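Local coordinates for probable transcriptional regulator, LysR family protein (Rhodococcus sp., PDB 2QL3) that probably acts as a DNA-binding transcriptional regulator, represented here by its C-terminal LysR substrate-binding domain without the DNA-binding part, at residues V9-A14 with V36-D41; S22-F27 with R199-F204; I59-D64 with V182-A187; T76-V81 with P177-V182. One frame throughout, in Å; residues are numbered along the deposited sequence.

Contact 1: residues V9-A14 with V36-D41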
loop_
_atom_site.group_PDB
_atom_site.type_symbol
_atom_site.label_atom_id
_atom_site.label_comp_id
_atom_site.label_asym_id
_atom_site.label_seq_id
_atom_site.Cartn_x
_atom_site.Cartn_y
_atom_site.Cartn_z
ATOM N N VAL A 9 -7.006 6.607 -16.974
ATOM C CA VAL A 9 -7.300 7.178 -15.648
ATOM C C VAL A 9 -6.112 7.005 -14.691
ATOM O O VAL A 9 -5.627 5.882 -14.415
ATOM C CB VAL A 9 -8.544 6.530 -14.999
ATOM C CG1 VAL A 9 -8.867 7.234 -13.634
ATOM C CG2 VAL A 9 -9.769 6.558 -15.944
ATOM N N GLY A 10 -5.601 8.114 -14.204
ATOM C CA GLY A 10 -4.504 8.001 -13.247
ATOM C C GLY A 10 -4.997 8.328 -11.864
ATOM O O GLY A 10 -6.095 8.939 -11.702
ATOM N N CYS A 11 -4.213 7.952 -10.856
ATOM C CA CYS A 11 -4.478 8.403 -9.486
ATOM C C CYS A 11 -3.255 8.277 -8.593
ATOM O O CYS A 11 -2.300 7.591 -8.979
ATOM C CB CYS A 11 -5.676 7.667 -8.894
ATOM S SG CYS A 11 -5.352 6.025 -8.361
ATOM N N TYR A 12 -3.282 8.930 -7.420
ATOM C CA TYR A 12 -2.222 8.758 -6.409
ATOM C C TYR A 12 -2.454 7.408 -5.706
ATOM O O TYR A 12 -3.588 7.016 -5.506
ATOM C CB TYR A 12 -2.243 9.865 -5.339
ATOM C CG TYR A 12 -1.979 11.264 -5.843
ATOM C CD1 TYR A 12 -1.236 11.488 -7.021
ATOM C CD2 TYR A 12 -2.448 12.369 -5.125
ATOM C CE1 TYR A 12 -1.017 12.800 -7.498
ATOM C CE2 TYR A 12 -2.244 13.655 -5.577
ATOM C CZ TYR A 12 -1.509 13.861 -6.744
ATOM O OH TYR A 12 -1.340 15.132 -7.197
ATOM N N PRO A 13 -1.362 6.673 -5.371
ATOM C CA PRO A 13 -1.547 5.306 -4.840
ATOM C C PRO A 13 -2.516 5.111 -3.661
ATOM O O PRO A 13 -3.241 4.134 -3.670
ATOM C CB PRO A 13 -0.096 4.836 -4.512
ATOM C CG PRO A 13 0.765 5.661 -5.511
ATOM C CD PRO A 13 0.061 7.030 -5.510
ATOM N N ALA A 14 -2.548 6.037 -2.700
ATOM C CA ALA A 14 -3.462 6.001 -1.561
ATOM C C ALA A 14 -4.939 6.126 -1.944
ATOM O O ALA A 14 -5.831 5.825 -1.153
ATOM C CB ALA A 14 -3.081 7.107 -0.591
ATOM N N VAL A 36 -10.870 0.982 -19.513
ATOM C CA VAL A 36 -9.994 1.846 -18.711
ATOM C C VAL A 36 -8.551 1.432 -18.604
ATOM O O VAL A 36 -8.232 0.270 -18.306
ATOM C CB VAL A 36 -10.614 2.329 -17.370
ATOM C CG1 VAL A 36 -11.859 1.605 -17.010
ATOM C CG2 VAL A 36 -9.561 2.541 -16.249
ATOM N N GLU A 37 -7.667 2.383 -18.888
ATOM C CA GLU A 37 -6.245 2.132 -18.655
ATOM C C GLU A 37 -5.904 2.785 -17.329
ATOM O O GLU A 37 -5.857 4.011 -17.227
ATOM C CB GLU A 37 -5.384 2.651 -19.826
ATOM C CG GLU A 37 -5.561 1.788 -21.134
ATOM C CD GLU A 37 -6.191 2.530 -22.364
ATOM O OE1 GLU A 37 -5.589 3.519 -22.865
ATOM O OE2 GLU A 37 -7.287 2.088 -22.840
ATOM N N PHE A 38 -5.718 1.964 -16.313
ATOM C CA PHE A 38 -5.551 2.469 -14.970
ATOM C C PHE A 38 -4.070 2.536 -14.624
ATOM O O PHE A 38 -3.359 1.541 -14.786
ATOM C CB PHE A 38 -6.290 1.559 -13.992
ATOM C CG PHE A 38 -6.027 1.874 -12.567
ATOM C CD1 PHE A 38 -5.178 1.045 -11.791
ATOM C CD2 PHE A 38 -6.579 3.009 -11.982
ATOM C CE1 PHE A 38 -4.938 1.345 -10.431
ATOM C CE2 PHE A 38 -6.332 3.305 -10.614
ATOM C CZ PHE A 38 -5.504 2.474 -9.852
ATOM N N ARG A 39 -3.617 3.689 -14.140
ATOM C CA ARG A 39 -2.229 3.862 -13.668
ATOM C C ARG A 39 -2.228 4.596 -12.348
ATOM O O ARG A 39 -2.770 5.653 -12.246
ATOM C CB ARG A 39 -1.341 4.682 -14.634
ATOM C CG ARG A 39 -1.640 4.538 -16.096
ATOM C CD ARG A 39 -0.394 4.265 -16.940
ATOM N NE ARG A 39 -0.818 3.935 -18.298
ATOM C CZ ARG A 39 -1.209 2.720 -18.710
ATOM N NH1 ARG A 39 -1.202 1.667 -17.870
ATOM N NH2 ARG A 39 -1.618 2.559 -19.973
ATOM N N GLU A 40 -1.595 4.029 -11.341
ATOM C CA GLU A 40 -1.298 4.728 -10.106
ATOM C C GLU A 40 0.066 5.353 -10.251
ATOM O O GLU A 40 0.987 4.701 -10.719
ATOM C CB GLU A 40 -1.211 3.733 -8.945
ATOM C CG GLU A 40 -2.509 3.468 -8.301
ATOM C CD GLU A 40 -2.488 2.276 -7.357
ATOM O OE1 GLU A 40 -1.794 1.277 -7.676
ATOM O OE2 GLU A 40 -3.161 2.340 -6.309
ATOM N N ASP A 41 0.216 6.606 -9.867
ATOM C CA ASP A 41 1.586 7.179 -9.891
ATOM C C ASP A 41 1.786 8.227 -8.876
ATOM O O ASP A 41 0.809 8.732 -8.342
ATOM C CB ASP A 41 2.042 7.669 -11.267
ATOM C CG ASP A 41 3.395 7.103 -11.620
ATOM O OD1 ASP A 41 4.325 7.092 -10.733
ATOM O OD2 ASP A 41 3.532 6.677 -12.775
#
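Cys11 turns its sulfur toward two side chains of the other strand, the ring of Phe38 and the aliphatic stem of Glu40. SG comes to 3.7 Å from Phe38 CE2. The line from sulfur to ring centroid runs 70° off the ring normal, which makes this sulfur-aromatic contact oblique. A first torsion of 77° wedges SG between the backbone N and the carbonyl carbon of Cys11, and from there it also meets Glu40 CG at 3.8 Å. On the same face, Val9 CG2 meets Val36 CG2 at 4.0 Å, the two branched ends crossing at a slant.

These residues belong to the parallel strands 5-11 and 34-40 of a beta-alpha-beta unit, and its helix 20-30 lays Leu20 against both Cys11 and Phe38. Val9 and Cys11 set the register, each using N and O: Val9 N bonds Glu37 O, Arg39 N bonds Val9 O, Cys11 N bonds Arg39 O, and Asp41 N reaches Cys11 O at 2.8 Å. Gly10, level with Arg39, turns its own backbone bonds to Val57 and Ile59 of strand 57-61.

Pro13 CD rests 3.4 Å from Asp41 O, and the same oxygen lies at the edge of the Tyr12 ring, near its plane. Asp41 itself makes a salt bridge with Arg45. The carboxylate of Glu40 passes Pro13, whose O is 3.2 Å from Glu40 OE2 with no bond between the two acceptors, and is hydrogen-bonded to the second subunit, OE1 to Thr135 and OE2 to Thr140; Phe144 of that subunit meets the Phe38 ring.

Contact 2: residues S22-F27 with R199-F204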
loop_
_atom_site.group_PDB
_atom_site.type_symbol
_atom_site.label_atom_id
_atom_site.label_comp_id
_atom_site.label_asym_id
_atom_site.label_seq_id
_atom_site.Cartn_x
_atom_site.Cartn_y
_atom_site.Cartn_z
ATOM N N SER A 22 -14.658 1.179 -6.761
ATOM C CA SER A 22 -16.074 1.278 -7.120
ATOM C C SER A 22 -16.331 2.158 -8.335
ATOM O O SER A 22 -17.254 1.911 -9.079
ATOM C CB SER A 22 -16.982 1.708 -5.941
ATOM O OG SER A 22 -16.511 2.915 -5.380
HETATM N N MSE A 23 -15.532 3.222 -8.490
HETATM C CA MSE A 23 -15.601 4.085 -9.655
HETATM C C MSE A 23 -15.376 3.297 -10.928
HETATM O O MSE A 23 -16.151 3.386 -11.829
HETATM C CB MSE A 23 -14.490 5.155 -9.594
HETATM C CG MSE A 23 -14.951 6.513 -9.302
HETATM SE SE MSE A 23 -13.416 7.781 -9.490
HETATM C CE MSE A 23 -12.544 6.928 -10.846
ATOM N N LEU A 24 -14.276 2.554 -10.991
ATOM C CA LEU A 24 -13.961 1.721 -12.178
ATOM C C LEU A 24 -15.023 0.658 -12.401
ATOM O O LEU A 24 -15.461 0.432 -13.533
ATOM C CB LEU A 24 -12.564 1.066 -12.069
ATOM C CG LEU A 24 -11.386 1.889 -12.667
ATOM C CD1 LEU A 24 -11.754 3.365 -13.009
ATOM C CD2 LEU A 24 -10.060 1.719 -11.946
ATOM N N TYR A 25 -15.449 0.005 -11.321
ATOM C CA TYR A 25 -16.532 -0.997 -11.435
ATOM C C TYR A 25 -17.802 -0.355 -11.976
ATOM O O TYR A 25 -18.328 -0.791 -13.005
ATOM C CB TYR A 25 -16.776 -1.722 -10.089
ATOM C CG TYR A 25 -17.675 -2.907 -10.263
ATOM C CD1 TYR A 25 -17.147 -4.170 -10.526
ATOM C CD2 TYR A 25 -19.040 -2.752 -10.239
ATOM C CE1 TYR A 25 -17.962 -5.265 -10.743
ATOM C CE2 TYR A 25 -19.882 -3.845 -10.469
ATOM C CZ TYR A 25 -19.320 -5.094 -10.713
ATOM O OH TYR A 25 -20.128 -6.175 -10.922
ATOM N N ALA A 26 -18.291 0.689 -11.311
ATOM C CA ALA A 26 -19.528 1.329 -11.750
ATOM C C ALA A 26 -19.415 1.854 -13.201
ATOM O O ALA A 26 -20.351 1.710 -14.013
ATOM C CB ALA A 26 -19.949 2.465 -10.776
ATOM N N PHE A 27 -18.273 2.456 -13.545
ATOM C CA PHE A 27 -18.122 3.037 -14.891
ATOM C C PHE A 27 -18.194 1.957 -15.967
ATOM O O PHE A 27 -18.988 2.066 -16.946
ATOM C CB PHE A 27 -16.861 3.948 -14.990
ATOM C CG PHE A 27 -16.655 4.557 -16.374
ATOM C CD1 PHE A 27 -17.445 5.617 -16.806
ATOM C CD2 PHE A 27 -15.690 4.051 -17.241
ATOM C CE1 PHE A 27 -17.282 6.148 -18.097
ATOM C CE2 PHE A 27 -15.545 4.558 -18.525
ATOM C CZ PHE A 27 -16.333 5.602 -18.957
ATOM N N ARG A 199 -15.168 12.583 -21.194
ATOM C CA ARG A 199 -16.302 13.395 -20.802
ATOM C C ARG A 199 -17.388 12.519 -20.117
ATOM O O ARG A 199 -17.927 12.891 -19.062
ATOM C CB ARG A 199 -16.847 14.098 -22.028
ATOM C CG ARG A 199 -17.149 15.480 -21.752
ATOM C CD ARG A 199 -16.902 16.291 -22.969
ATOM N NE ARG A 199 -18.164 16.736 -23.530
ATOM C CZ ARG A 199 -18.786 17.874 -23.206
ATOM N NH1 ARG A 199 -18.265 18.714 -22.310
ATOM N NH2 ARG A 199 -19.943 18.178 -23.800
ATOM N N ALA A 200 -17.685 11.358 -20.696
ATOM C CA ALA A 200 -18.653 10.441 -20.070
ATOM C C ALA A 200 -18.195 10.037 -18.683
ATOM O O ALA A 200 -19.026 9.961 -17.753
ATOM C CB ALA A 200 -18.961 9.193 -20.944
ATOM N N PHE A 201 -16.870 9.831 -18.540
ATOM C CA PHE A 201 -16.282 9.460 -17.240
ATOM C C PHE A 201 -16.462 10.558 -16.152
ATOM O O PHE A 201 -16.942 10.280 -15.040
ATOM C CB PHE A 201 -14.807 9.066 -17.369
ATOM C CG PHE A 201 -14.206 8.607 -16.103
ATOM C CD1 PHE A 201 -14.250 7.270 -15.765
ATOM C CD2 PHE A 201 -13.541 9.495 -15.240
ATOM C CE1 PHE A 201 -13.671 6.792 -14.604
ATOM C CE2 PHE A 201 -12.969 9.013 -14.052
ATOM C CZ PHE A 201 -13.064 7.631 -13.735
ATOM N N ILE A 202 -16.095 11.783 -16.512
ATOM C CA ILE A 202 -16.220 12.904 -15.663
ATOM C C ILE A 202 -17.688 13.119 -15.235
ATOM O O ILE A 202 -17.947 13.321 -14.053
ATOM C CB ILE A 202 -15.642 14.192 -16.335
ATOM C CG1 ILE A 202 -14.126 14.026 -16.572
ATOM C CG2 ILE A 202 -16.037 15.468 -15.509
ATOM C CD1 ILE A 202 -13.482 14.953 -17.676
ATOM N N ARG A 203 -18.627 13.044 -16.169
ATOM C CA ARG A 203 -20.048 13.261 -15.868
ATOM C C ARG A 203 -20.550 12.116 -14.969
ATOM O O ARG A 203 -21.348 12.340 -14.064
ATOM C CB ARG A 203 -20.929 13.411 -17.157
ATOM C CG ARG A 203 -20.616 14.621 -18.049
ATOM C CD ARG A 203 -21.561 14.641 -19.261
ATOM N NE ARG A 203 -21.329 15.688 -20.278
ATOM C CZ ARG A 203 -21.780 15.614 -21.545
ATOM N NH1 ARG A 203 -22.451 14.538 -21.953
ATOM N NH2 ARG A 203 -21.574 16.601 -22.421
ATOM N N PHE A 204 -20.065 10.900 -15.226
ATOM C CA PHE A 204 -20.526 9.720 -14.526
ATOM C C PHE A 204 -20.052 9.729 -13.062
ATOM O O PHE A 204 -20.850 9.442 -12.150
ATOM C CB PHE A 204 -20.147 8.432 -15.274
ATOM C CG PHE A 204 -20.592 7.145 -14.548
ATOM C CD1 PHE A 204 -21.859 6.621 -14.756
ATOM C CD2 PHE A 204 -19.746 6.511 -13.666
ATOM C CE1 PHE A 204 -22.294 5.433 -14.077
ATOM C CE2 PHE A 204 -20.151 5.346 -12.981
ATOM C CZ PHE A 204 -21.447 4.810 -13.190
#
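An aromatic cluster of Phe27, Phe201 and Phe204 fills the crossing of helices 20-30 and 196-205, where the segment axes pass 11.1 Å apart at 116°. Phe27 is the middle member and offers a different aspect to each neighbour. Over one of its faces stands the edge of Phe201, with Phe201 CD1 3.6 Å above the centre of the Phe27 ring plane. The pair is T-shaped: centroids 5.0 Å apart, planes inclined at 72°. Toward Phe204 the roles reverse, because here Phe27 gives its edge to a face in an offset edge-to-face arrangement whose centroids are 6.0 Å apart. All three rings have CG anti to the backbone N, and in Phe27 this carries the ring across to the opposing helix, where CE1 lies 3.6 Å from Phe201 CA.

Smaller contacts close the sides. Ala26 CB sits in plane at the edge of the Phe204 ring, 3.6 Å from Phe204 CE2. Selenomethionine Met23, bent at its third torsion, places SE obliquely to the Phe201 ring, 5.4 Å from the centroid. Leu24 CD1 adds a looser touch on Phe201 CE1.

Ile7 of strand 5-11 lies against both Phe27 and Phe201, so the cluster is continuous with the sheet beneath it. Replacing Phe27 by an alanine would probably leave the edge of Phe201 and the face of Phe204 without their shared partner and open a gap between the helices. With no hydrogen bond between the segments, the helix pairing depends on ring geometry and apolar fit rather than on directional polar bonds.

Contact 3: residues I59-D64 with V182-A187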
loop_
_atom_site.group_PDB
_atom_site.type_symbol
_atom_site.label_atom_id
_atom_site.label_comp_id
_atom_site.label_asym_id
_atom_site.label_seq_id
_atom_site.Cartn_x
_atom_site.Cartn_y
_atom_site.Cartn_z
ATOM N N ILE A 59 -7.544 11.169 -10.682
ATOM C CA ILE A 59 -8.239 11.272 -9.428
ATOM C C ILE A 59 -7.181 11.621 -8.398
ATOM O O ILE A 59 -6.256 10.847 -8.160
ATOM C CB ILE A 59 -8.904 9.959 -9.014
ATOM C CG1 ILE A 59 -9.842 9.440 -10.140
ATOM C CG2 ILE A 59 -9.621 10.112 -7.672
ATOM C CD1 ILE A 59 -10.926 10.380 -10.549
ATOM N N VAL A 60 -7.291 12.814 -7.806
ATOM C CA VAL A 60 -6.219 13.329 -6.947
ATOM C C VAL A 60 -6.742 14.104 -5.750
ATOM O O VAL A 60 -7.881 14.561 -5.749
ATOM C CB VAL A 60 -5.214 14.268 -7.724
ATOM C CG1 VAL A 60 -4.397 13.477 -8.670
ATOM C CG2 VAL A 60 -5.935 15.392 -8.465
ATOM N N TYR A 61 -5.907 14.278 -4.727
ATOM C CA TYR A 61 -6.213 15.304 -3.750
ATOM C C TYR A 61 -5.986 16.676 -4.352
ATOM O O TYR A 61 -5.001 16.909 -5.041
ATOM C CB TYR A 61 -5.361 15.190 -2.491
ATOM C CG TYR A 61 -5.306 13.855 -1.795
ATOM C CD1 TYR A 61 -6.404 13.351 -1.103
ATOM C CD2 TYR A 61 -4.115 13.132 -1.755
ATOM C CE1 TYR A 61 -6.320 12.154 -0.390
ATOM C CE2 TYR A 61 -4.037 11.898 -1.081
ATOM C CZ TYR A 61 -5.148 11.426 -0.393
ATOM O OH TYR A 61 -5.089 10.227 0.304
ATOM N N ASP A 62 -6.872 17.621 -4.059
ATOM C CA ASP A 62 -6.686 18.997 -4.523
ATOM C C ASP A 62 -5.760 19.681 -3.532
ATOM O O ASP A 62 -6.212 20.451 -2.657
ATOM C CB ASP A 62 -8.045 19.691 -4.587
ATOM C CG ASP A 62 -7.998 21.095 -5.181
ATOM O OD1 ASP A 62 -6.991 21.556 -5.793
ATOM O OD2 ASP A 62 -9.022 21.757 -4.997
ATOM N N LEU A 63 -4.472 19.328 -3.638
ATOM C CA LEU A 63 -3.332 19.938 -2.939
ATOM C C LEU A 63 -2.190 20.142 -3.944
ATOM O O LEU A 63 -1.778 19.204 -4.657
ATOM C CB LEU A 63 -2.824 19.047 -1.769
ATOM C CG LEU A 63 -3.794 18.727 -0.639
ATOM C CD1 LEU A 63 -3.290 17.668 0.265
ATOM C CD2 LEU A 63 -4.126 19.994 0.155
ATOM N N ASP A 64 -1.712 21.385 -4.036
ATOM C CA ASP A 64 -0.532 21.716 -4.865
ATOM C C ASP A 64 -0.704 21.370 -6.379
ATOM O O ASP A 64 0.242 20.949 -7.032
ATOM C CB ASP A 64 0.755 21.012 -4.303
ATOM C CG ASP A 64 0.994 21.227 -2.752
ATOM O OD1 ASP A 64 0.809 22.349 -2.270
ATOM O OD2 ASP A 64 1.448 20.272 -2.026
ATOM N N VAL A 182 -9.741 18.399 2.958
ATOM C CA VAL A 182 -9.084 18.222 1.695
ATOM C C VAL A 182 -10.055 17.542 0.768
ATOM O O VAL A 182 -10.622 16.497 1.106
ATOM C CB VAL A 182 -7.785 17.357 1.858
ATOM C CG1 VAL A 182 -7.104 17.085 0.476
ATOM C CG2 VAL A 182 -6.825 18.027 2.816
ATOM N N ALA A 183 -10.235 18.159 -0.392
ATOM C CA ALA A 183 -11.030 17.612 -1.456
ATOM C C ALA A 183 -10.237 16.600 -2.258
ATOM O O ALA A 183 -9.053 16.797 -2.563
ATOM C CB ALA A 183 -11.541 18.732 -2.357
ATOM N N VAL A 184 -10.917 15.504 -2.563
ATOM C CA VAL A 184 -10.557 14.611 -3.612
ATOM C C VAL A 184 -11.340 15.067 -4.857
ATOM O O VAL A 184 -12.589 15.228 -4.836
ATOM C CB VAL A 184 -10.893 13.196 -3.213
ATOM C CG1 VAL A 184 -10.460 12.166 -4.314
ATOM C CG2 VAL A 184 -10.195 12.853 -1.879
ATOM N N VAL A 185 -10.591 15.292 -5.942
ATOM C CA VAL A 185 -11.144 15.762 -7.212
ATOM C C VAL A 185 -10.911 14.779 -8.385
ATOM O O VAL A 185 -9.974 13.985 -8.354
ATOM C CB VAL A 185 -10.569 17.148 -7.562
ATOM C CG1 VAL A 185 -10.930 18.188 -6.438
ATOM C CG2 VAL A 185 -9.003 17.087 -7.796
ATOM N N VAL A 186 -11.802 14.816 -9.377
ATOM C CA VAL A 186 -11.455 14.401 -10.769
ATOM C C VAL A 186 -10.826 15.594 -11.521
ATOM O O VAL A 186 -11.335 16.717 -11.457
ATOM C CB VAL A 186 -12.640 13.764 -11.551
ATOM C CG1 VAL A 186 -13.822 14.781 -11.809
ATOM C CG2 VAL A 186 -12.145 13.133 -12.895
ATOM N N ALA A 187 -9.687 15.386 -12.165
ATOM C CA ALA A 187 -8.986 16.499 -12.811
ATOM C C ALA A 187 -8.603 16.206 -14.245
ATOM O O ALA A 187 -8.450 15.055 -14.643
ATOM C CB ALA A 187 -7.717 16.898 -11.958
HETATM O O HOH W 1 -8.360 20.562 -0.877
#
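Val60 and Val185 have like first torsions, -70° and -60°, and each thereby sets CG2 between its own backbone N and carbonyl carbon; the two methyls meet at 3.6 Å. Ile59 works on the other face. Its second torsion of -58° swings CD1 to 3.8 Å from Val186 CG2, while CG2, held anti to the backbone N, meets Val184 CG1 at 4.0 Å. A glycine in place of Ile59 would probably leave the methyls of Val184 and Val186 without this cover, and open a gap beside Leu20 and Met23 of helix 20-30, which also touch it.

Strands 57-61 and 182-189 run antiparallel in the mixed sheet, and the long chain between them probably includes the second lobe, consistent with the two-lobed type 2 periplasmic-binding-protein fold of LysR effector domains. Val60 and Val185 form a hydrogen-bonded pair, with Val60 N to Val185 O and, the straighter of the two, Val185 N to Val60 O at 2.8 Å. Ile59-Val186 and Tyr61-Val184 are the flanking non-hydrogen-bonded pairs.

Asp62 N still bonds Ala183 O, but Asp62 is the centre of an inverse gamma turn, and beyond it a water takes over, donating to Asp62 O at 2.8 Å and accepting from Ala183 N at 3.1 Å. Beside this bridge Val182 CG1 touches both Leu63 CG, 3.9 Å away, and Tyr61 CB.

Contact 4: residues T76-V81 with P177-V182. With PO4 (phosphate ion), chain R.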
loop_
_atom_site.group_PDB
_atom_site.type_symbol
_atom_site.label_atom_id
_atom_site.label_comp_id
_atom_site.label_asym_id
_atom_site.label_seq_id
_atom_site.Cartn_x
_atom_site.Cartn_y
_atom_site.Cartn_z
ATOM N N THR A 76 -14.855 15.326 0.171
ATOM C CA THR A 76 -13.974 16.114 0.990
ATOM C C THR A 76 -13.740 15.325 2.288
ATOM O O THR A 76 -14.640 14.662 2.782
ATOM C CB THR A 76 -14.608 17.444 1.353
ATOM O OG1 THR A 76 -14.818 18.205 0.165
ATOM C CG2 THR A 76 -13.669 18.243 2.194
ATOM N N ARG A 77 -12.556 15.413 2.847
ATOM C CA ARG A 77 -12.314 14.725 4.123
ATOM C C ARG A 77 -11.400 15.519 4.969
ATOM O O ARG A 77 -10.447 16.119 4.502
ATOM C CB ARG A 77 -11.674 13.337 3.923
ATOM C CG ARG A 77 -12.415 12.447 2.927
ATOM C CD ARG A 77 -13.161 11.370 3.646
ATOM N NE ARG A 77 -12.507 10.082 3.404
ATOM C CZ ARG A 77 -12.618 8.998 4.190
ATOM N NH1 ARG A 77 -13.382 9.033 5.294
ATOM N NH2 ARG A 77 -11.978 7.875 3.846
ATOM N N GLU A 78 -11.710 15.488 6.240
ATOM C CA GLU A 78 -10.915 16.062 7.308
ATOM C C GLU A 78 -9.705 15.165 7.623
ATOM O O GLU A 78 -9.878 13.982 7.810
ATOM C CB GLU A 78 -11.827 16.073 8.520
ATOM C CG GLU A 78 -12.484 17.366 8.875
ATOM C CD GLU A 78 -11.877 17.919 10.164
ATOM O OE1 GLU A 78 -11.295 19.028 10.073
ATOM O OE2 GLU A 78 -11.977 17.253 11.254
ATOM N N PRO A 79 -8.483 15.725 7.704
ATOM C CA PRO A 79 -7.405 14.898 8.319
ATOM C C PRO A 79 -7.810 14.424 9.718
ATOM O O PRO A 79 -8.484 15.189 10.454
ATOM C CB PRO A 79 -6.215 15.853 8.461
ATOM C CG PRO A 79 -6.559 17.046 7.578
ATOM C CD PRO A 79 -8.028 17.063 7.271
HETATM N N MSE A 80 -7.409 13.188 10.054
HETATM C CA MSE A 80 -7.638 12.552 11.361
HETATM C C MSE A 80 -6.356 11.943 11.965
HETATM O O MSE A 80 -5.408 11.576 11.272
HETATM C CB MSE A 80 -8.725 11.482 11.275
HETATM C CG MSE A 80 -8.321 10.201 10.534
HETATM SE SE MSE A 80 -9.841 9.396 9.520
HETATM C CE MSE A 80 -9.805 10.399 7.830
ATOM N N VAL A 81 -6.328 11.917 13.285
ATOM C CA VAL A 81 -5.281 11.225 14.007
ATOM C C VAL A 81 -5.638 9.739 14.102
ATOM O O VAL A 81 -6.811 9.412 14.237
ATOM C CB VAL A 81 -5.032 11.891 15.438
ATOM C CG1 VAL A 81 -4.302 10.958 16.345
ATOM C CG2 VAL A 81 -4.171 13.123 15.224
ATOM N N PRO A 177 -6.467 23.996 16.450
ATOM C CA PRO A 177 -7.596 24.231 15.522
ATOM C C PRO A 177 -8.010 22.970 14.787
ATOM O O PRO A 177 -7.250 21.999 14.706
ATOM C CB PRO A 177 -7.008 25.234 14.506
ATOM C CG PRO A 177 -5.542 24.765 14.371
ATOM C CD PRO A 177 -5.161 24.307 15.809
ATOM N N LYS A 178 -9.231 22.994 14.265
ATOM C CA LYS A 178 -9.721 21.964 13.375
ATOM C C LYS A 178 -8.898 22.102 12.075
ATOM O O LYS A 178 -8.791 23.203 11.547
ATOM C CB LYS A 178 -11.218 22.218 13.111
ATOM C CG LYS A 178 -12.027 20.983 12.885
ATOM C CD LYS A 178 -13.162 21.167 11.924
ATOM C CE LYS A 178 -14.148 20.044 12.178
ATOM N NZ LYS A 178 -15.129 19.877 11.080
ATOM N N PRO A 179 -8.265 21.021 11.585
ATOM C CA PRO A 179 -7.574 21.084 10.295
ATOM C C PRO A 179 -8.468 21.272 9.062
ATOM O O PRO A 179 -9.635 20.918 9.056
ATOM C CB PRO A 179 -6.835 19.757 10.237
ATOM C CG PRO A 179 -7.688 18.847 11.076
ATOM C CD PRO A 179 -8.067 19.709 12.220
ATOM N N ALA A 180 -7.889 21.909 8.051
ATOM C CA ALA A 180 -8.546 22.205 6.778
ATOM C C ALA A 180 -8.977 20.870 6.139
ATOM O O ALA A 180 -8.218 19.890 6.215
ATOM C CB ALA A 180 -7.538 22.976 5.850
ATOM N N SER A 181 -10.198 20.795 5.619
ATOM C CA SER A 181 -10.616 19.628 4.844
ATOM C C SER A 181 -9.892 19.599 3.498
ATOM O O SER A 181 -9.501 20.652 2.968
ATOM C CB SER A 181 -12.130 19.627 4.598
ATOM O OG SER A 181 -12.750 19.585 5.868
ATOM N N VAL A 182 -9.741 18.399 2.958
ATOM C CA VAL A 182 -9.084 18.222 1.695
ATOM C C VAL A 182 -10.055 17.542 0.768
ATOM O O VAL A 182 -10.622 16.497 1.106
ATOM C CB VAL A 182 -7.785 17.357 1.858
ATOM C CG1 VAL A 182 -7.104 17.085 0.476
ATOM C CG2 VAL A 182 -6.825 18.027 2.816
HETATM P P PO4 R . -18.476 14.879 0.751
HETATM O O1 PO4 R . -19.153 16.009 1.507
HETATM O O2 PO4 R . -18.707 15.069 -0.742
HETATM O O3 PO4 R . -17.015 14.948 1.081
HETATM O O4 PO4 R . -18.980 13.502 1.154
#
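Arg77 and Val182 form an antiparallel hydrogen-bonded pair, Arg77 N to Val182 O and Val182 N to Arg77 O both at 2.8 Å, although the donors lie 33° and 35° out of the respective carbonyl planes. Pro79 and Pro179 slide by each other in opposite directions, with Pro79 CG 3.8 Å from Pro179 CB, and His117 of helix 114-125 packs on Pro79 too. The bent chain of Glu78 crosses Lys178 at about a right angle, and OE1 lies 3.4 Å from Lys178 CD. Lys178 NZ stays 4.1 Å from Glu78 OE1, beyond a salt bridge. Glu78 OE1 comes still closer to Pro179 O, 2.7 Å away; both are acceptors and no hydrogen bond joins them, which makes the carboxylate's placement doubtful. Glu78 CG also approaches Ser181 OG, at 3.7 Å. A phosphate, probably from the crystallisation liquor, lies by Thr76 N, at a bond length too short to trust.

This place is consistent with the connections between the two lobes, as in the hinge of periplasmic-binding-protein-like domains. Two short backbone bonds and the side-by-side contact of two prolines carry the pairing, while Glu78 and Lys178 are likely to add only diffuse attraction.

How the contacts relate
Contacts 1, 3 and 4 follow one mixed sheet, while contact 2 joins helices packed on it. Contact 3 is the buried one: mostly valine and isoleucine methyls, with one bridging water beside the turn at Asp62. Strand 5-11 of contact 1 lies next to strand 57-61 of contact 3, joined by a probable hydrogen bond from Ile59 N to Gly10 O, but its Glu40 turns to the second subunit. Contact 2 touches both, Phe201 reaching Val9 and Met23 reaching Ile59; it has no hydrogen bond between its segments and is mainly aromatic. Contact 4 shares Val182 with contact 3, yet four of its nine touching residues are exposed, and prolines and loosely matched charges replace the methyl packing.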